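Local structure of putative alkaline phosphatase (Pseudomonas fluorescens, 4F1V) at residues A[207-210]-A[211-214]; A[221-225]-A[226-230]; A[296-299]-A[300-304]; A[307-310]-A[311-315]. The protein binds phosphate with high affinity in the periplasm, probably as the solute-binding component of the PstSACB phosphate importer. One frame throughout, in Å; residues are numbered along the deposited sequence. Where two conformers were deposited one is given.

Contact 1. Residues A[207-210]-A[211-214]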
# COMPACT_ATOMS: atom_id res chain seq x y z
N TYR A 207 2.35 -10.66 -7.45
CA TYR A 207 2.53 -9.99 -6.17
C TYR A 207 1.20 -9.33 -5.81
O TYR A 207 0.44 -8.90 -6.70
CB TYR A 207 3.68 -8.94 -6.25
CG TYR A 207 3.46 -7.90 -7.33
CD1 TYR A 207 2.84 -6.69 -7.05
CD2 TYR A 207 3.81 -8.18 -8.65
CE1 TYR A 207 2.58 -5.75 -8.05
CE2 TYR A 207 3.56 -7.23 -9.65
CZ TYR A 207 2.96 -6.03 -9.37
OH TYR A 207 2.69 -5.14 -10.37
N MET A 208 0.87 -9.26 -4.50
CA MET A 208 -0.54 -8.98 -4.16
C MET A 208 -0.74 -8.54 -2.72
O MET A 208 -0.08 -9.04 -1.79
CB MET A 208 -1.34 -10.29 -4.39
CG MET A 208 -2.84 -10.22 -4.24
SD MET A 208 -3.67 -8.95 -5.24
CE MET A 208 -3.12 -9.43 -6.86
N SER A 209 -1.73 -7.68 -2.55
CA SER A 209 -2.32 -7.42 -1.24
C SER A 209 -2.53 -8.72 -0.45
O SER A 209 -3.10 -9.68 -1.02
CB SER A 209 -3.72 -6.77 -1.43
OG SER A 209 -4.40 -6.71 -0.24
N PRO A 210 -2.19 -8.77 0.83
CA PRO A 210 -2.42 -10.01 1.58
C PRO A 210 -3.88 -10.29 1.79
O PRO A 210 -4.25 -11.45 2.05
CB PRO A 210 -1.64 -9.77 2.87
CG PRO A 210 -1.69 -8.26 3.03
CD PRO A 210 -1.54 -7.73 1.64
N ASP A 211 -4.73 -9.28 1.67
CA ASP A 211 -6.19 -9.57 1.69
C ASP A 211 -6.59 -10.38 0.47
O ASP A 211 -7.04 -11.51 0.51
CB ASP A 211 -6.98 -8.26 1.77
CG ASP A 211 -8.47 -8.53 1.58
OD1 ASP A 211 -9.13 -7.77 0.87
OD2 ASP A 211 -8.95 -9.57 2.15
N PHE A 212 -6.37 -9.84 -0.73
CA PHE A 212 -6.80 -10.48 -1.94
C PHE A 212 -5.98 -11.76 -2.32
O PHE A 212 -6.43 -12.55 -3.17
CB PHE A 212 -6.80 -9.49 -3.11
CG PHE A 212 -7.89 -8.41 -2.93
CD1 PHE A 212 -9.25 -8.74 -3.00
CD2 PHE A 212 -7.54 -7.12 -2.59
CE1 PHE A 212 -10.22 -7.77 -2.80
CE2 PHE A 212 -8.53 -6.15 -2.45
CZ PHE A 212 -9.89 -6.48 -2.51
N ALA A 213 -4.81 -11.96 -1.72
CA ALA A 213 -3.99 -13.12 -2.08
C ALA A 213 -4.58 -14.45 -1.68
O ALA A 213 -4.17 -15.46 -2.24
CB ALA A 213 -2.59 -12.97 -1.53
N ALA A 214 -5.49 -14.45 -0.70
CA ALA A 214 -6.14 -15.68 -0.29
C ALA A 214 -7.56 -15.35 0.11
O ALA A 214 -7.80 -14.33 0.76
CB ALA A 214 -5.43 -16.38 0.90
O HOH W 1 -6.27 -13.14 3.14
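Met208 reaches over the turn that follows it and touches both Phe212 and Ala213. Its CB lies beside the methyl of Ala213. With CG anti to the backbone N (chi1 -174°), the next carbon is directed onto the backbone of that same residue, Met208 CG to Ala213 N being 3.6 Å. Bends at chi2 and chi3 then fold the chain back, and Met208 SD rests 3.8 Å from Phe212 CB, an apolar contact with the root of the side chain and not with its ring; around it, Val194 and Met195 of helix 190-198 also touch Met208. Asp211 to Ala214 form a type I beta turn, in the loop between strands 204-205 and 228-229 of this periplasmic binding protein. Ser209 fixes the entry to that turn twice. Ser209 O accepts from Ala213 N at 2.9 Å, while Ser209 OG takes a weak bond of 3.2 Å from Asp211 N. The same hydroxyl is hydrogen-bonded to Leu10 O, and Leu10 belongs to the phosphate pocket, so the serine ties the turn to a pocket-lining segment; the Ser209 side chain lies about 7 Å from the bound hydrogenphosphate. A water sits within donating distance of both Pro210 O (2.9 Å) and Ala214 O (3.1 Å).

Contact 2. Residues A[221-225]-A[226-230]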
# COMPACT_ATOMS: atom_id res chain seq x y z
N ASP A 221 -1.09 -19.08 4.69
CA ASP A 221 -0.17 -20.10 5.17
C ASP A 221 -0.17 -21.36 4.32
O ASP A 221 0.61 -22.30 4.59
CB ASP A 221 -0.49 -20.51 6.58
CG ASP A 221 -0.25 -19.39 7.57
OD1 ASP A 221 0.80 -18.71 7.52
OD2 ASP A 221 -1.14 -19.20 8.44
N ASP A 222 -0.98 -21.41 3.27
CA ASP A 222 -1.02 -22.58 2.36
C ASP A 222 -0.02 -22.40 1.24
O ASP A 222 -0.28 -21.67 0.28
CB ASP A 222 -2.43 -22.74 1.82
CG ASP A 222 -2.58 -23.98 0.94
OD1 ASP A 222 -1.56 -24.62 0.61
OD2 ASP A 222 -3.73 -24.32 0.63
N ALA A 223 1.17 -23.02 1.41
CA ALA A 223 2.28 -22.85 0.46
C ALA A 223 2.11 -23.62 -0.87
O ALA A 223 3.01 -23.61 -1.68
CB ALA A 223 3.59 -23.19 1.11
N THR A 224 0.94 -24.26 -1.06
CA THR A 224 0.53 -24.78 -2.33
C THR A 224 -0.13 -23.70 -3.22
O THR A 224 -0.45 -23.98 -4.35
CB THR A 224 -0.33 -26.03 -2.24
OG1 THR A 224 -1.66 -25.67 -1.91
CG2 THR A 224 0.27 -27.04 -1.30
N LYS A 225 -0.44 -22.54 -2.59
CA LYS A 225 -1.15 -21.40 -3.20
C LYS A 225 -0.51 -20.04 -2.99
O LYS A 225 -0.73 -19.14 -3.85
CB LYS A 225 -2.61 -21.34 -2.62
CG LYS A 225 -3.39 -22.61 -2.92
CD LYS A 225 -4.79 -22.58 -2.37
CE LYS A 225 -5.67 -23.70 -2.86
NZ LYS A 225 -5.95 -23.56 -4.35
N VAL A 226 0.22 -19.84 -1.90
CA VAL A 226 0.83 -18.54 -1.55
C VAL A 226 2.27 -18.89 -1.16
O VAL A 226 2.48 -19.63 -0.18
CB VAL A 226 0.06 -17.81 -0.47
CG1 VAL A 226 0.79 -16.51 -0.07
CG2 VAL A 226 -1.36 -17.50 -0.89
N ALA A 227 3.24 -18.40 -1.90
CA ALA A 227 4.60 -18.86 -1.69
C ALA A 227 5.15 -18.36 -0.34
O ALA A 227 4.95 -17.21 0.04
CB ALA A 227 5.51 -18.38 -2.79
N ARG A 228 5.88 -19.25 0.34
CA ARG A 228 6.80 -18.76 1.36
C ARG A 228 7.91 -17.96 0.68
O ARG A 228 8.22 -18.20 -0.48
CB ARG A 228 7.36 -19.94 2.17
CG ARG A 228 6.29 -20.72 2.95
CD ARG A 228 6.80 -22.10 3.40
NE ARG A 228 5.74 -22.82 4.07
CZ ARG A 228 5.84 -24.13 4.36
NH1 ARG A 228 6.99 -24.77 4.08
NH2 ARG A 228 4.80 -24.72 4.97
N VAL A 229 8.53 -17.02 1.44
CA VAL A 229 9.69 -16.30 0.97
C VAL A 229 10.73 -16.30 2.07
O VAL A 229 10.43 -16.06 3.23
CB VAL A 229 9.35 -14.84 0.51
CG1 VAL A 229 10.59 -14.13 0.03
CG2 VAL A 229 8.27 -14.85 -0.56
N GLY A 230 11.99 -16.57 1.64
CA GLY A 230 13.13 -16.52 2.56
C GLY A 230 13.95 -17.80 2.66
O GLY A 230 14.87 -17.87 3.45
O HOH W 2 3.31 -21.43 4.44
O HOH W 3 2.02 -24.32 5.94
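This is a local contact round a tight turn, in which the loop after strand 204-205 folds back and leads into the short strand 228-229, the partner of strand 108-109 in a two-stranded parallel sheet. An Asx turn, Asp222 OD1 accepting from Thr224 N at 3.0 Å, shapes it; Asp222 OD1 also accepts from Thr224 OG1 at 2.7 Å. Both donors reach it from the same face of the carboxylate, out of its plane, so one oxygen holds both the backbone and the side chain of Thr224. The carbonyl O of Asp222 also has two donors, Lys225 N and Val226 N, the latter at 2.9 Å and in the carbonyl plane. Closing the turn further, Ala223 CA points its hydrogen almost straight at Val226 O, with a CA to O distance of 3.3 Å and an angle of 174° at the hydrogen. Arg228 runs extended from CG to NE alongside Ala223, whose CB lies over one face of the guanidinium. Backbone bonds from Ala223 and Arg228 to Val107 fasten both arms of the turn to the same neighbouring segment. At the guanidinium edge, two in-plane waters accept from Arg228, one from NE at 2.8 Å and one from NH2 at 3.0 Å, and both donate to Asp221 O.

Contact 3. Residues A[296-299]-A[300-304]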
# COMPACT_ATOMS: atom_id res chain seq x y z
N LEU A 296 -3.15 7.32 4.01
CA LEU A 296 -4.30 8.24 3.77
C LEU A 296 -3.75 9.59 3.28
O LEU A 296 -2.68 10.04 3.72
CB LEU A 296 -5.01 8.53 5.09
CG LEU A 296 -5.50 7.34 5.95
CD1 LEU A 296 -6.19 7.82 7.22
CD2 LEU A 296 -6.36 6.42 5.17
N ILE A 297 -4.53 10.25 2.43
CA ILE A 297 -4.27 11.61 2.00
C ILE A 297 -5.57 12.40 2.20
O ILE A 297 -6.62 12.04 1.66
CB ILE A 297 -3.85 11.67 0.53
CG1 ILE A 297 -2.57 10.83 0.29
CG2 ILE A 297 -3.62 13.13 0.08
CD1 ILE A 297 -2.32 10.56 -1.20
N PHE A 298 -5.49 13.45 3.04
CA PHE A 298 -6.61 14.32 3.41
C PHE A 298 -6.17 15.79 3.24
O PHE A 298 -4.99 16.08 3.04
CB PHE A 298 -7.05 14.08 4.86
CG PHE A 298 -7.96 12.88 5.07
CD1 PHE A 298 -7.48 11.57 5.09
CD2 PHE A 298 -9.33 13.09 5.20
CE1 PHE A 298 -8.37 10.49 5.26
CE2 PHE A 298 -10.19 12.02 5.34
CZ PHE A 298 -9.72 10.74 5.38
N SER A 299 -7.15 16.70 3.37
CA SER A 299 -6.83 18.13 3.59
C SER A 299 -6.83 18.46 5.06
O SER A 299 -7.64 17.92 5.83
CB SER A 299 -7.91 18.96 2.85
OG SER A 299 -7.54 20.35 2.90
N GLN A 300 -5.97 19.42 5.44
CA GLN A 300 -6.09 19.98 6.78
C GLN A 300 -7.40 20.78 6.94
O GLN A 300 -7.93 20.88 8.02
CB GLN A 300 -4.93 20.89 7.11
CG GLN A 300 -4.92 21.39 8.53
CD GLN A 300 -3.77 22.33 8.87
OE1 GLN A 300 -2.82 22.52 8.08
NE2 GLN A 300 -3.83 22.88 10.06
N CYS A 301 -7.88 21.37 5.83
CA CYS A 301 -8.97 22.35 5.91
C CYS A 301 -10.06 22.00 4.87
O CYS A 301 -9.77 21.65 3.70
CB CYS A 301 -8.48 23.77 5.63
SG CYS A 301 -7.05 24.30 6.60
N TYR A 302 -11.31 22.19 5.29
CA TYR A 302 -12.48 22.04 4.45
C TYR A 302 -13.34 23.30 4.62
O TYR A 302 -13.57 23.70 5.76
CB TYR A 302 -13.29 20.76 4.78
CG TYR A 302 -12.49 19.51 4.46
CD1 TYR A 302 -11.59 18.96 5.38
CD2 TYR A 302 -12.61 18.88 3.23
CE1 TYR A 302 -10.82 17.86 5.09
CE2 TYR A 302 -11.82 17.77 2.89
CZ TYR A 302 -10.93 17.24 3.83
OH TYR A 302 -10.11 16.16 3.57
N ALA A 303 -13.78 23.94 3.55
CA ALA A 303 -14.58 25.14 3.72
C ALA A 303 -15.80 24.85 4.58
O ALA A 303 -16.25 25.70 5.38
CB ALA A 303 -15.03 25.73 2.36
N ASP A 304 -16.42 23.69 4.43
CA ASP A 304 -17.62 23.36 5.18
C ASP A 304 -17.29 22.86 6.62
O ASP A 304 -16.46 21.97 6.82
CB ASP A 304 -18.40 22.29 4.40
CG ASP A 304 -19.74 22.04 5.11
OD1 ASP A 304 -20.53 23.01 5.17
OD2 ASP A 304 -19.95 20.91 5.60
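Two torsions set this contact: Tyr302 CG stands anti to its carbonyl carbon (chi1 -65°), which carries the ring back to the end of strand 291-299, and Ser299 OG lies anti to the backbone N (chi1 -173°), beside the carbonyl and facing Cys301. The tyrosine oxygen receives a nearly straight bond from Ser299 N, 3.0 Å from Tyr302 OH with 166° at the hydrogen, and is itself bonded to His58 O. Ser299 CB sits over the ring face in a CH-pi contact, 4.1 Å from the Tyr302 centroid. The serine hydroxyl donates to the backbone, Ser299 OG to Cys301 O being 2.7 Å, so one residue is gripped through its N-H, its CB and its OG as the chain leaves the strand. A phenylalanine in place of Tyr302 would probably leave the N-H of Ser299 and His58 O without this partner. Cys301 forms a disulfide with Cys364, and Gln300 NE2 is bonded to Ser357 O and Ala355 O, linking the strand exit to the C-terminal region. Strand 291-299 runs between 59-62 and 85-94 in the five-stranded mixed sheet, and Val311 of helix 305-318 packs on both aromatic rings.

Contact 4. Residues A[307-310]-A[311-315]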
# COMPACT_ATOMS: atom_id res chain seq x y z
N GLN A 307 -18.33 18.99 7.24
CA GLN A 307 -17.34 18.05 6.68
C GLN A 307 -16.05 18.07 7.50
O GLN A 307 -15.47 17.00 7.75
CB GLN A 307 -17.06 18.36 5.20
CG GLN A 307 -18.23 18.13 4.26
CD GLN A 307 -17.96 18.33 2.82
OE1 GLN A 307 -17.02 19.05 2.41
NE2 GLN A 307 -18.73 17.63 1.97
N THR A 308 -15.58 19.25 7.93
CA THR A 308 -14.42 19.30 8.79
C THR A 308 -14.60 18.43 10.04
O THR A 308 -13.72 17.62 10.38
CB THR A 308 -14.16 20.78 9.21
OG1 THR A 308 -13.82 21.55 8.07
CG2 THR A 308 -12.96 20.87 10.16
N THR A 309 -15.75 18.60 10.70
CA THR A 309 -16.04 17.79 11.88
C THR A 309 -15.99 16.29 11.54
O THR A 309 -15.41 15.49 12.31
CB THR A 309 -17.40 18.19 12.47
OG1 THR A 309 -17.35 19.53 12.89
CG2 THR A 309 -17.77 17.29 13.61
N GLN A 310 -16.64 15.92 10.46
CA GLN A 310 -16.74 14.47 10.10
C GLN A 310 -15.34 13.90 9.81
O GLN A 310 -15.08 12.73 10.14
CB GLN A 310 -17.66 14.34 8.89
CG GLN A 310 -19.11 14.60 9.35
CD GLN A 310 -20.05 14.63 8.09
OE1 GLN A 310 -19.68 14.96 7.02
NE2 GLN A 310 -21.32 14.37 8.43
N VAL A 311 -14.45 14.67 9.18
CA VAL A 311 -13.09 14.18 8.95
C VAL A 311 -12.36 14.02 10.30
O VAL A 311 -11.70 12.99 10.52
CB VAL A 311 -12.33 15.13 7.99
CG1 VAL A 311 -10.85 14.80 7.99
CG2 VAL A 311 -12.89 15.06 6.59
N ARG A 312 -12.50 15.01 11.17
CA ARG A 312 -11.88 14.85 12.50
C ARG A 312 -12.41 13.59 13.18
O ARG A 312 -11.62 12.85 13.80
CB ARG A 312 -12.16 16.10 13.40
CG ARG A 312 -11.43 17.34 12.95
CD ARG A 312 -11.70 18.55 13.82
NE ARG A 312 -11.37 18.29 15.21
CZ ARG A 312 -10.16 18.28 15.74
NH1 ARG A 312 -9.08 18.65 14.99
NH2 ARG A 312 -9.93 17.92 17.00
N ASP A 313 -13.71 13.33 13.15
CA ASP A 313 -14.26 12.18 13.83
C ASP A 313 -13.72 10.87 13.25
O ASP A 313 -13.52 9.89 14.00
CB ASP A 313 -15.78 12.22 13.75
CG ASP A 313 -16.42 13.36 14.57
OD1 ASP A 313 -15.71 13.91 15.45
OD2 ASP A 313 -17.61 13.64 14.34
N PHE A 314 -13.44 10.81 11.95
CA PHE A 314 -12.79 9.63 11.39
C PHE A 314 -11.38 9.44 11.94
O PHE A 314 -10.99 8.33 12.35
CB PHE A 314 -12.75 9.70 9.87
CG PHE A 314 -11.92 8.58 9.25
CD1 PHE A 314 -12.30 7.24 9.43
CD2 PHE A 314 -10.76 8.86 8.54
CE1 PHE A 314 -11.48 6.23 8.92
CE2 PHE A 314 -9.94 7.85 8.08
CZ PHE A 314 -10.30 6.52 8.28
N PHE A 315 -10.56 10.50 11.98
CA PHE A 315 -9.26 10.39 12.56
C PHE A 315 -9.32 9.95 14.03
O PHE A 315 -8.47 9.18 14.49
CB PHE A 315 -8.47 11.72 12.42
CG PHE A 315 -7.73 11.86 11.09
CD1 PHE A 315 -6.31 11.86 11.06
CD2 PHE A 315 -8.39 12.01 9.88
CE1 PHE A 315 -5.63 11.99 9.91
CE2 PHE A 315 -7.70 12.09 8.69
CZ PHE A 315 -6.33 12.09 8.70
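Helix 305-318, which follows strand 291-299 in this periplasmic binding protein (venus-flytrap) fold, supplies all the residues of this contact, with successive turns joined by regular i to i+4 bonds. Gln307 O accepts from Val311 N at 2.9 Å, and Thr308 O from Arg312 N at 3.0 Å with an N-H...O angle of 170°. The next two bonds, Asp313 N to Thr309 O and Phe314 N to Gln310 O, continue the ladder. The side chains take different paths round the helix. Val311 CG2 lies 3.4 Å from Gln307 O, on the side of the helix that meets Phe298 and Tyr302. Arg312 first leans CB and CG against the carbonyls of the preceding turn, Arg312 CG being 3.5 Å from Thr308 O; the chain then bends at chi3 (57°) and leads the guanidinium away, where NH1 is bonded to Leu350 O and Ile358 O. Gln307 leads its amide away from the next turn, and NE2 donates to Met1 O at the start of the chain. Near the beginning of the helix, Asp304 serves as N-cap: its OD2 accepts from Gln307 N, and its carbonyl O is bonded to Thr308 OG1. Phe315 meets Phe298 edge-to-face and Phe314 touches Leu296, so this face of the helix packs on the end of strand 291-299. On the exposed side, Thr309 and Asp313 lie alongside each other and point the same way; Thr309 OG1 is bonded to Ala305 O, while in the conformer given Thr309 CG2 lies 3.7 Å from Asp313 OD2.

Overall arrangement
The contacts come in numerical order along the chain and form two neighbouring pairs. Contacts 1 and 2 lie in the connection after strand 204-205, contact 2 running into strand 228-229; their centres are about 12 Å apart, and they touch where Ala213 O meets Val226 CG2. Contacts 3 and 4, centres about 9 Å apart, lie where strand 291-299 of the five-stranded sheet passes into helix 305-318. The pairs are well separated: centres of contacts 2 and 3 are about 41 Å apart, on opposite sides of the chain's centre. Contact 1 approaches the bound phosphate through Ser209, whereas contacts 3 and 4 have their centres about 30 Å from that of contact 1 in this venus-flytrap protein.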